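Local coordinates for tartronate semialdehyde reductase (PDB 1VPD), which probably reduces tartronate semialdehyde to D-glycerate with NADH or NADPH, the last step of galactarate degradation, at residues V94-S99 / L121-S126. Numbering follows the deposited sequence.
Sequences VLIDMS and LDAPVS
With CG anti to its carbonyl carbon (chi1 -58°) and a bend at chi3 (86°), selenomethionine M98 turns its CE methyl to V125 CG1, 3.7 Å away, while its CB and CG pack against A123 O. I96 CG2, anti to the backbone N, meets A123 CB at 3.8 Å; the I96 and L121 side chains lie side by side, I96 CG1 4.2 Å from L121 CD1. The strands pair in parallel: L95 O accepts from L121 N, L121 O from D97 N at 2.9 Å, and D97 O from A123 N, nearly straight (171°). These are neighbouring strands of the Rossmann-type sheet, joined by helix 103-114 in a beta-alpha-beta crossover. Past D97, weaker CA-H...O contacts take over: P124 CA to M98 O (3.4 Å) and M98 CA to A123 O (3.3 Å), the latter oxygen buried with no conventional hydrogen-bond donor. A water links M98 O to V125 N. D97 OD1 closes an Asx turn: S99 N meets it from above the carboxylate plane, S99 OG at 2.6 Å on the syn lone pair, and T67 OG1 also bonds to it. V125 O is hydrogen-bonded to NZ of K175, the predicted active-site lysine, and S126 OG to a tartrate probably from crystallisation.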
loop_
_atom_site.group_PDB
_atom_site.type_symbol
_atom_site.label_atom_id
_atom_site.label_comp_id
_atom_site.label_asym_id
_atom_site.label_seq_id
_atom_site.Cartn_x
_atom_site.Cartn_y
_atom_site.Cartn_z
ATOM N N VAL A 94 -8.853 -1.282 19.352
ATOM C CA VAL A 94 -8.751 -1.930 18.043
ATOM C C VAL A 94 -7.595 -1.328 17.258
ATOM O O VAL A 94 -7.485 -0.105 17.164
ATOM C CB VAL A 94 -10.041 -1.739 17.239
ATOM C CG1 VAL A 94 -9.925 -2.372 15.836
ATOM C CG2 VAL A 94 -11.270 -2.305 18.021
ATOM N N LEU A 95 -6.752 -2.191 16.678
ATOM C CA LEU A 95 -5.754 -1.780 15.691
ATOM C C LEU A 95 -6.279 -2.137 14.309
ATOM O O LEU A 95 -6.629 -3.299 14.069
ATOM C CB LEU A 95 -4.423 -2.485 15.911
ATOM C CG LEU A 95 -3.369 -2.353 14.791
ATOM C CD1 LEU A 95 -2.929 -0.918 14.612
ATOM C CD2 LEU A 95 -2.171 -3.235 15.111
ATOM N N ILE A 96 -6.335 -1.147 13.433
ATOM C CA ILE A 96 -6.592 -1.350 12.013
ATOM C C ILE A 96 -5.265 -1.123 11.316
ATOM O O ILE A 96 -4.838 0.020 11.078
ATOM C CB ILE A 96 -7.695 -0.414 11.471
ATOM C CG1 ILE A 96 -8.997 -0.583 12.255
ATOM C CG2 ILE A 96 -7.991 -0.693 9.985
ATOM C CD1 ILE A 96 -10.075 0.350 11.803
ATOM N N ASP A 97 -4.564 -2.205 11.022
ATOM C CA ASP A 97 -3.301 -2.065 10.301
ATOM C C ASP A 97 -3.600 -2.054 8.815
ATOM O O ASP A 97 -4.105 -3.039 8.271
ATOM C CB ASP A 97 -2.326 -3.193 10.654
ATOM C CG ASP A 97 -0.986 -3.045 9.961
ATOM O OD1 ASP A 97 -0.599 -1.886 9.597
ATOM O OD2 ASP A 97 -0.267 -4.050 9.748
HETATM N N MSE A 98 -3.292 -0.938 8.167
HETATM C CA MSE A 98 -3.527 -0.749 6.745
HETATM C C MSE A 98 -2.246 -0.904 5.919
HETATM O O MSE A 98 -2.246 -0.674 4.706
HETATM C CB MSE A 98 -4.193 0.609 6.514
HETATM C CG MSE A 98 -5.535 0.710 7.296
HETATM SE SE MSE A 98 -6.622 2.267 6.958
HETATM C CE MSE A 98 -7.591 1.624 5.401
ATOM N N SER A 99 -1.181 -1.343 6.578
ATOM C CA SER A 99 0.093 -1.667 5.934
ATOM C C SER A 99 -0.042 -2.921 5.084
ATOM O O SER A 99 -0.849 -3.813 5.368
ATOM C CB SER A 99 1.165 -1.927 6.995
ATOM O OG SER A 99 1.183 -0.921 8.004
ATOM N N LEU A 121 -7.743 -5.636 12.806
ATOM C CA LEU A 121 -8.079 -5.896 11.412
ATOM C C LEU A 121 -6.824 -5.667 10.566
ATOM O O LEU A 121 -6.063 -4.726 10.828
ATOM C CB LEU A 121 -9.158 -4.950 10.891
ATOM C CG LEU A 121 -10.515 -4.904 11.606
ATOM C CD1 LEU A 121 -11.356 -3.784 11.037
ATOM C CD2 LEU A 121 -11.182 -6.236 11.454
ATOM N N ASP A 122 -6.633 -6.498 9.541
ATOM C CA ASP A 122 -5.657 -6.213 8.496
ATOM C C ASP A 122 -6.398 -5.670 7.284
ATOM O O ASP A 122 -7.154 -6.391 6.639
ATOM C CB ASP A 122 -4.735 -7.403 8.161
ATOM C CG ASP A 122 -5.449 -8.622 7.597
ATOM O OD1 ASP A 122 -6.456 -9.092 8.187
ATOM O OD2 ASP A 122 -5.012 -9.240 6.585
ATOM N N ALA A 123 -6.215 -4.376 7.025
ATOM C CA ALA A 123 -6.974 -3.640 6.015
ATOM C C ALA A 123 -6.069 -2.867 5.040
ATOM O O ALA A 123 -6.152 -1.634 4.948
ATOM C CB ALA A 123 -7.939 -2.682 6.698
ATOM N N PRO A 124 -5.210 -3.580 4.309
ATOM C CA PRO A 124 -4.384 -2.944 3.286
ATOM C C PRO A 124 -5.229 -2.380 2.149
ATOM O O PRO A 124 -6.434 -2.657 2.010
ATOM C CB PRO A 124 -3.468 -4.084 2.801
ATOM C CG PRO A 124 -4.219 -5.329 3.107
ATOM C CD PRO A 124 -4.975 -5.033 4.378
ATOM N N VAL A 125 -4.592 -1.551 1.343
ATOM C CA VAL A 125 -5.295 -0.747 0.365
ATOM C C VAL A 125 -4.688 -0.858 -1.004
ATOM O O VAL A 125 -3.522 -1.257 -1.158
ATOM C CB VAL A 125 -5.341 0.760 0.792
ATOM C CG1 VAL A 125 -5.773 0.908 2.238
ATOM C CG2 VAL A 125 -3.997 1.459 0.596
ATOM N N SER A 126 -5.462 -0.436 -1.997
ATOM C CA SER A 126 -4.927 -0.260 -3.350
ATOM C C SER A 126 -5.542 0.933 -4.063
ATOM O O SER A 126 -6.747 1.203 -3.955
ATOM C CB SER A 126 -5.149 -1.510 -4.182
ATOM O OG SER A 126 -4.552 -1.330 -5.442
HETATM O O HOH W 1 -1.607 -1.175 2.092
#